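Local coordinates for protein CRISPR-associated endoribonuclease Cas6 1 (PDB 5YI6) that probably cleaves CRISPR transcripts, as an RNA-binding endoribonuclease of the Cas6 family, to produce the crRNA used in antiviral defence, at residues P20-H23 against Q24-A28; M139-E143 against D144-T148; N161-N164 against N165-K169. All coordinates share one frame; numbering follows the deposited sequence.

Contact 1 (P20-H23 against Q24-A28)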
loop_
_atom_site.group_PDB
_atom_site.type_symbol
_atom_site.label_atom_id
_atom_site.label_comp_id
_atom_site.label_asym_id
_atom_site.label_seq_id
_atom_site.Cartn_x
_atom_site.Cartn_y
_atom_site.Cartn_z
ATOM N N PRO A 20 8.698 15.159 0.093
ATOM C CA PRO A 20 9.600 14.758 1.187
ATOM C C PRO A 20 9.729 13.248 1.309
ATOM O O PRO A 20 8.799 12.496 1.009
ATOM C CB PRO A 20 8.916 15.337 2.435
ATOM C CG PRO A 20 8.044 16.419 1.940
ATOM C CD PRO A 20 7.579 15.985 0.565
ATOM N N TYR A 21 10.921 12.812 1.754
ATOM C CA TYR A 21 11.153 11.398 2.031
ATOM C C TYR A 21 10.168 10.864 3.060
ATOM O O TYR A 21 9.814 9.684 3.014
ATOM C CB TYR A 21 12.569 11.172 2.565
ATOM C CG TYR A 21 13.611 11.408 1.504
ATOM C CD1 TYR A 21 13.577 10.674 0.319
ATOM C CD2 TYR A 21 14.622 12.345 1.689
ATOM C CE1 TYR A 21 14.516 10.885 -0.681
ATOM C CE2 TYR A 21 15.575 12.563 0.692
ATOM C CZ TYR A 21 15.506 11.825 -0.485
ATOM O OH TYR A 21 16.434 11.998 -1.495
ATOM N N ASN A 22 9.727 11.705 3.992
ATOM C CA ASN A 22 8.843 11.226 5.041
ATOM C C ASN A 22 7.375 11.409 4.685
ATOM O O ASN A 22 6.528 11.444 5.584
ATOM C CB ASN A 22 9.182 11.912 6.371
ATOM C CG ASN A 22 8.792 13.387 6.397
ATOM O OD1 ASN A 22 8.418 13.969 5.384
ATOM N ND2 ASN A 22 8.876 13.992 7.574
ATOM N N HIS A 23 7.042 11.485 3.384
ATOM C CA HIS A 23 5.665 11.818 3.036
ATOM C C HIS A 23 4.657 10.719 3.367
ATOM O O HIS A 23 3.466 11.014 3.366
ATOM C CB HIS A 23 5.522 12.143 1.537
ATOM C CG HIS A 23 5.598 10.949 0.645
ATOM N ND1 HIS A 23 6.786 10.505 0.097
ATOM C CD2 HIS A 23 4.632 10.125 0.169
ATOM C CE1 HIS A 23 6.549 9.438 -0.649
ATOM N NE2 HIS A 23 5.251 9.182 -0.616
ATOM N N GLN A 24 5.079 9.461 3.543
ATOM C CA GLN A 24 4.075 8.386 3.616
ATOM C C GLN A 24 3.062 8.648 4.724
ATOM O O GLN A 24 1.864 8.416 4.548
ATOM C CB GLN A 24 4.743 7.024 3.824
ATOM C CG GLN A 24 3.812 5.790 3.525
ATOM C CD GLN A 24 2.779 5.513 4.590
ATOM O OE1 GLN A 24 2.998 5.797 5.789
ATOM N NE2 GLN A 24 1.632 4.934 4.170
ATOM N N TYR A 25 3.531 9.108 5.886
ATOM C CA TYR A 25 2.629 9.355 7.018
ATOM C C TYR A 25 1.533 10.367 6.661
ATOM O O TYR A 25 0.335 10.177 6.997
ATOM C CB TYR A 25 3.473 9.832 8.191
ATOM C CG TYR A 25 2.704 10.248 9.416
ATOM C CD1 TYR A 25 2.165 9.296 10.260
ATOM C CD2 TYR A 25 2.551 11.593 9.743
ATOM C CE1 TYR A 25 1.475 9.666 11.399
ATOM C CE2 TYR A 25 1.871 11.973 10.888
ATOM C CZ TYR A 25 1.328 10.998 11.707
ATOM O OH TYR A 25 0.648 11.336 12.862
ATOM N N TYR A 26 1.917 11.441 5.955
ATOM C CA TYR A 26 0.955 12.467 5.536
ATOM C C TYR A 26 0.061 11.987 4.413
ATOM O O TYR A 26 -1.120 12.373 4.344
ATOM C CB TYR A 26 1.707 13.735 5.114
ATOM C CG TYR A 26 2.579 14.170 6.252
ATOM C CD1 TYR A 26 2.040 14.871 7.317
ATOM C CD2 TYR A 26 3.936 13.844 6.289
ATOM C CE1 TYR A 26 2.825 15.252 8.391
ATOM C CE2 TYR A 26 4.736 14.230 7.371
ATOM C CZ TYR A 26 4.165 14.934 8.409
ATOM O OH TYR A 26 4.932 15.316 9.481
ATOM N N LEU A 27 0.604 11.151 3.526
ATOM C CA LEU A 27 -0.206 10.541 2.482
ATOM C C LEU A 27 -1.293 9.666 3.097
ATOM O O LEU A 27 -2.469 9.756 2.732
ATOM C CB LEU A 27 0.715 9.709 1.565
ATOM C CG LEU A 27 0.015 8.786 0.564
ATOM C CD1 LEU A 27 -0.820 9.607 -0.491
ATOM C CD2 LEU A 27 1.056 7.904 -0.159
ATOM N N ALA A 28 -0.906 8.830 4.065
ATOM C CA ALA A 28 -1.858 7.932 4.717
ATOM C C ALA A 28 -2.955 8.726 5.382
ATOM O O ALA A 28 -4.131 8.368 5.283
ATOM C CB ALA A 28 -1.145 7.062 5.784
HETATM O O HOH W 1 7.763 8.134 3.703
HETATM O O HOH W 2 7.611 16.907 8.346
#
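H23 and L27 meet through backbone and side chain together. The carbonyl O of H23 accepts a hydrogen bond from the amide N of L27 at 2.9 Å, nearly straight (163° at the hydrogen), the i to i+4 pattern of an alpha helix, while L27 CB comes to the edge of the imidazole, 4.2 Å from H23 CD2. One residue earlier, the carbonyl O of N22 lies at the edge of the Y26 ring, 3.6 Å from CD2. The N22 amide slants against that ring with its plane turned 59° from it, and one water touches N22 ND2 and, weakly, Y26 OH.

What sets H23 in place is the type I turn from P20 to H23. The turn lies in the link between strand 5-12 and helix 23-35, probably the first beta-alpha connection of a ferredoxin-like domain, as in other Cas6 proteins, and the same helix carries Y32, the probable proton acceptor. The carbonyl O of P20 is gripped twice, by H23 N at 3.1 Å and by H23 ND1 at 3.0 Å, the latter in the plane of the imidazole. CG stands between the backbone N and the carbonyl carbon (chi1 74°), which brings ND1 back to the P20 carbonyl. Histidine suits this buried place because its second nitrogen, NE2, bonds to the backbone N of L60, probably as acceptor of a neutral ring.

Further out, a water spans the carbonyl O of Y21, at 2.7 Å, and Q24 N, giving the early helix amide an acceptor. The Q24 side chain is buried and its NE2 reaches the carbonyl O of M232. Y25 brings a ring edge over the centre of one Y26 face and makes a cation-pi contact with R195.

Contact 2 (M139-E143 against D144-T148)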
loop_
_atom_site.group_PDB
_atom_site.type_symbol
_atom_site.label_atom_id
_atom_site.label_comp_id
_atom_site.label_asym_id
_atom_site.label_seq_id
_atom_site.Cartn_x
_atom_site.Cartn_y
_atom_site.Cartn_z
ATOM N N MET A 139 4.150 -9.520 19.134
ATOM C CA MET A 139 4.280 -8.953 20.475
ATOM C C MET A 139 5.254 -9.813 21.283
ATOM O O MET A 139 5.266 -11.035 21.152
ATOM C CB MET A 139 2.909 -8.874 21.160
ATOM C CG MET A 139 1.842 -8.163 20.325
ATOM S SD MET A 139 2.345 -6.459 19.979
ATOM C CE MET A 139 2.289 -5.826 21.682
ATOM N N ILE A 140 6.105 -9.174 22.076
ATOM C CA ILE A 140 7.099 -9.908 22.855
ATOM C C ILE A 140 7.156 -9.344 24.266
ATOM O O ILE A 140 7.073 -8.129 24.472
ATOM C CB ILE A 140 8.493 -9.859 22.228
ATOM C CG1 ILE A 140 8.890 -8.399 22.050
ATOM C CG2 ILE A 140 8.510 -10.642 20.938
ATOM C CD1 ILE A 140 10.178 -8.245 21.416
ATOM N N GLU A 141 7.334 -10.228 25.232
ATOM C CA GLU A 141 7.483 -9.811 26.621
ATOM C C GLU A 141 8.922 -9.371 26.872
ATOM O O GLU A 141 9.869 -10.089 26.528
ATOM C CB GLU A 141 7.104 -10.972 27.542
ATOM C CG GLU A 141 7.135 -10.579 28.999
ATOM C CD GLU A 141 6.064 -9.552 29.331
ATOM O OE1 GLU A 141 4.989 -9.562 28.679
ATOM O OE2 GLU A 141 6.323 -8.708 30.218
ATOM N N THR A 142 9.106 -8.190 27.448
ATOM C CA THR A 142 10.436 -7.718 27.807
ATOM C C THR A 142 10.433 -7.365 29.292
ATOM O O THR A 142 9.384 -7.357 29.938
ATOM C CB THR A 142 10.837 -6.473 26.998
ATOM O OG1 THR A 142 10.149 -5.343 27.546
ATOM C CG2 THR A 142 10.464 -6.654 25.479
ATOM N N GLU A 143 11.612 -7.020 29.814
ATOM C CA GLU A 143 11.705 -6.534 31.200
ATOM C C GLU A 143 10.975 -5.214 31.400
ATOM O O GLU A 143 10.758 -4.801 32.547
ATOM C CB GLU A 143 13.171 -6.391 31.624
ATOM C CG GLU A 143 13.870 -7.717 31.825
ATOM C CD GLU A 143 15.293 -7.580 32.356
ATOM O OE1 GLU A 143 15.760 -6.452 32.605
ATOM O OE2 GLU A 143 15.989 -8.612 32.465
ATOM N N ASP A 144 10.627 -4.525 30.315
ATOM C CA ASP A 144 9.839 -3.309 30.379
ATOM C C ASP A 144 8.381 -3.555 30.005
ATOM O O ASP A 144 7.668 -2.608 29.688
ATOM C CB ASP A 144 10.455 -2.239 29.478
ATOM C CG ASP A 144 9.898 -0.850 29.751
ATOM O OD1 ASP A 144 9.477 -0.599 30.902
ATOM O OD2 ASP A 144 9.841 -0.028 28.798
ATOM N N GLY A 145 7.919 -4.802 30.039
ATOM C CA GLY A 145 6.548 -5.108 29.676
ATOM C C GLY A 145 6.418 -5.577 28.228
ATOM O O GLY A 145 7.396 -5.825 27.525
ATOM N N LEU A 146 5.171 -5.756 27.809
ATOM C CA LEU A 146 4.884 -6.234 26.461
ATOM C C LEU A 146 5.176 -5.145 25.434
ATOM O O LEU A 146 4.730 -4.004 25.582
ATOM C CB LEU A 146 3.424 -6.672 26.366
ATOM C CG LEU A 146 3.025 -7.449 25.113
ATOM C CD1 LEU A 146 3.657 -8.838 25.099
ATOM C CD2 LEU A 146 1.518 -7.520 25.020
ATOM N N LYS A 147 5.940 -5.486 24.396
ATOM C CA LYS A 147 6.330 -4.511 23.383
ATOM C C LYS A 147 6.082 -5.082 21.990
ATOM O O LYS A 147 5.929 -6.294 21.802
ATOM C CB LYS A 147 7.815 -4.111 23.516
ATOM C CG LYS A 147 8.224 -3.561 24.904
ATOM C CD LYS A 147 7.433 -2.312 25.266
ATOM C CE LYS A 147 7.857 -1.759 26.629
ATOM N NZ LYS A 147 7.005 -0.619 27.058
ATOM N N THR A 148 6.069 -4.190 20.995
ATOM C CA THR A 148 5.893 -4.602 19.608
ATOM C C THR A 148 7.253 -4.780 18.942
ATOM O O THR A 148 8.070 -3.852 18.932
ATOM C CB THR A 148 5.071 -3.554 18.838
ATOM O OG1 THR A 148 3.818 -3.335 19.499
ATOM C CG2 THR A 148 4.811 -4.050 17.437
#
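M139 curls across the hairpin to cover T148 and L146. Its CB lies 4.0 Å from L146 CD1 and beside the carbonyl of K147. Bends at both chi2 and chi3 then turn the chain over the partner strand. SD reaches T148, 3.5 Å from OG1, and the terminal CE stops 3.8 Å from L146 CD2. A flexible, unbranched methionine can follow this curved path.

E141 lies on the same face and crosses L146 at about a right angle, its carboxylate passing above the backbone so that OE2 comes 3.6 Å from G145 CA. I140, T142 and K147 occupy the other face. There T142 does the polar work of the turn: with OG1 between the backbone N and the carbonyl carbon (chi1 77°), the hydroxyl donates to the carbonyl O of G145 at 2.8 Å, in the carbonyl plane and on a lone pair. The same OG1 accepts a hydrogen bond from D144 N at 2.9 Å, which makes an ST turn within the type I beta turn from T142 to G145. G145 O is gripped a second time by T142 N, which approaches from above the carbonyl plane. The positive phi of G145 (97°) would press a beta carbon against the preceding carbonyl, so glycine suits this corner. K147 lays its CG across T142 and carries its charge back to the turn, where NZ makes a weak salt bridge with D144 OD2, 3.4 Å away.

Paired antiparallel, I140 and K147 exchange two backbone bonds. The hairpin of strands 137-142 and 145-150 forms a two-stranded sheet of its own at the surface; the centre of this contact lies about 28 Å from the centre of the chain, which runs on from the hairpin to helix 158-174.

Contact 3 (N161-N164 against N165-K169)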
loop_
_atom_site.group_PDB
_atom_site.type_symbol
_atom_site.label_atom_id
_atom_site.label_comp_id
_atom_site.label_asym_id
_atom_site.label_seq_id
_atom_site.Cartn_x
_atom_site.Cartn_y
_atom_site.Cartn_z
ATOM N N ASN A 161 5.194 -15.951 9.306
ATOM C CA ASN A 161 4.254 -14.921 9.730
ATOM C C ASN A 161 3.700 -14.141 8.539
ATOM O O ASN A 161 2.517 -13.790 8.529
ATOM C CB ASN A 161 4.895 -13.992 10.747
ATOM C CG ASN A 161 4.847 -14.590 12.147
ATOM O OD1 ASN A 161 4.976 -15.806 12.299
ATOM N ND2 ASN A 161 4.653 -13.764 13.154
ATOM N N LEU A 162 4.533 -13.891 7.520
ATOM C CA LEU A 162 4.035 -13.244 6.294
ATOM C C LEU A 162 3.001 -14.134 5.592
ATOM O O LEU A 162 1.932 -13.662 5.157
ATOM C CB LEU A 162 5.212 -12.922 5.356
ATOM C CG LEU A 162 4.807 -12.012 4.164
ATOM C CD1 LEU A 162 4.479 -10.600 4.718
ATOM C CD2 LEU A 162 5.902 -11.932 3.114
ATOM N N LYS A 163 3.305 -15.438 5.470
ATOM C CA LYS A 163 2.348 -16.354 4.842
ATOM C C LYS A 163 1.038 -16.433 5.633
ATOM O O LYS A 163 -0.053 -16.386 5.062
ATOM C CB LYS A 163 2.968 -17.746 4.706
ATOM C CG LYS A 163 4.107 -17.797 3.647
ATOM C CD LYS A 163 4.787 -19.153 3.628
ATOM C CE LYS A 163 3.773 -20.268 3.517
ATOM N NZ LYS A 163 4.478 -21.556 3.334
ATOM N N ASN A 164 1.135 -16.596 6.947
ATOM C CA ASN A 164 -0.063 -16.782 7.751
ATOM C C ASN A 164 -0.885 -15.512 7.813
ATOM O O ASN A 164 -2.119 -15.576 7.843
ATOM C CB ASN A 164 0.302 -17.260 9.145
ATOM C CG ASN A 164 0.777 -18.696 9.131
ATOM O OD1 ASN A 164 0.315 -19.482 8.297
ATOM N ND2 ASN A 164 1.670 -19.057 10.052
ATOM N N ASN A 165 -0.232 -14.356 7.808
ATOM C CA ASN A 165 -0.994 -13.129 7.698
ATOM C C ASN A 165 -1.831 -13.138 6.420
ATOM O O ASN A 165 -3.028 -12.813 6.450
ATOM C CB ASN A 165 -0.051 -11.919 7.702
ATOM C CG ASN A 165 -0.768 -10.654 7.269
ATOM O OD1 ASN A 165 -0.891 -10.370 6.068
ATOM N ND2 ASN A 165 -1.279 -9.920 8.236
ATOM N N LEU A 166 -1.215 -13.522 5.281
ATOM C CA LEU A 166 -1.970 -13.478 4.027
ATOM C C LEU A 166 -3.132 -14.463 4.048
ATOM O O LEU A 166 -4.233 -14.142 3.600
ATOM C CB LEU A 166 -1.068 -13.776 2.819
ATOM C CG LEU A 166 -1.694 -13.363 1.465
ATOM C CD1 LEU A 166 -1.897 -11.851 1.447
ATOM C CD2 LEU A 166 -0.860 -13.823 0.273
ATOM N N LYS A 167 -2.899 -15.675 4.569
ATOM C CA LYS A 167 -3.964 -16.676 4.606
ATOM C C LYS A 167 -5.104 -16.234 5.531
ATOM O O LYS A 167 -6.292 -16.386 5.190
ATOM C CB LYS A 167 -3.381 -18.018 5.053
ATOM C CG LYS A 167 -2.359 -18.594 4.038
ATOM C CD LYS A 167 -1.669 -19.850 4.595
ATOM C CE LYS A 167 -0.766 -20.523 3.556
ATOM N NZ LYS A 167 0.054 -21.651 4.124
ATOM N N LYS A 168 -4.766 -15.655 6.687
ATOM C CA LYS A 168 -5.824 -15.179 7.582
ATOM C C LYS A 168 -6.618 -14.034 6.960
ATOM O O LYS A 168 -7.843 -13.971 7.109
ATOM C CB LYS A 168 -5.215 -14.743 8.907
ATOM C CG LYS A 168 -4.685 -15.909 9.742
ATOM C CD LYS A 168 -4.027 -15.400 11.021
ATOM C CE LYS A 168 -3.209 -16.487 11.709
ATOM N NZ LYS A 168 -2.135 -15.896 12.570
ATOM N N LYS A 169 -5.933 -13.102 6.288
ATOM C CA LYS A 169 -6.618 -12.005 5.603
ATOM C C LYS A 169 -7.506 -12.520 4.497
ATOM O O LYS A 169 -8.608 -12.005 4.293
ATOM C CB LYS A 169 -5.606 -10.988 4.998
ATOM C CG LYS A 169 -4.951 -10.084 5.983
ATOM C CD LYS A 169 -4.238 -8.883 5.233
ATOM C CE LYS A 169 -3.412 -9.382 4.034
ATOM N NZ LYS A 169 -2.160 -8.521 3.876
HETATM O O HOH W 3 0.886 -11.097 4.305
HETATM O O HOH W 4 1.603 -20.760 6.290
#
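K163 and K167 lie side by side, pointing the same way, one turn apart on helix 158-174, the first helix of what is probably the second ferredoxin-like domain of this Cas6 protein.

The backbone bonds are those of a regular alpha helix. The carbonyls of N161, L162, K163 and N164 accept hydrogen bonds from the amides of N165, L166, K167 and K168 in order. The bond from N165 N to N161 O measures 2.9 Å. That from L166 N to L162 O is longer, at 3.2 Å.

Charge gathers along one edge. The two ammonium groups, K163 NZ and K167 NZ, are 4.5 Å apart, which probably disfavours them; the salt bridge of K163 to E183 should offset this, while K167 NZ hydrogen-bonds to N181 OD1. Long, pliant lysines can reach these partners on and beside strand 182-195. A water joins K167 NZ, 2.8 Å away, to N164 OD1.

Apolar contact serves the buried side. L166 packs against L217 and F220 of helix 215-224 and against F182, while L162 meets F184; branched, uncharged leucines suit a buried face packed against helix 215-224 and strand 182-195.

Apart from these, the K168 stem runs beside the N164 carbonyl, CG 3.2 Å from its O.

Side-chain hydrogen bonds centre on N165. With CG anti to the backbone N (chi1 167°), its amide stands out from the helix, and the K169 chain folds back so that NZ meets OD1 in the carbonyl plane; this NZ also reaches N230 and the carbonyls of G225 and G227. An asparagine oxygen can take two donors at once, and this one does: besides K169 NZ at 3.1 Å, N165 OD1 receives a water at 2.6 Å that also donates to the carbonyl O of L162.

Read from the N terminus, the three contacts come in series: each is one unbroken piece of chain, so none encloses, nests with or crosses another. Contact 1 makes the step from strand 17-20 into helix 23-35 in the N-terminal part of the protein. Contacts 2 and 3 both fall in the C-terminal part. Contact 2 turns the chain back on itself at the surface, and strand 145-150 is followed by the helix of contact 3, whose N161 touches L136 and L151 near the foot of that hairpin. Nearest atoms of contacts 2 and 3 are about 7 Å apart. Contacts 1 and 3, about 14 Å apart at their nearest atoms, lie on opposite sides of the chain's centre.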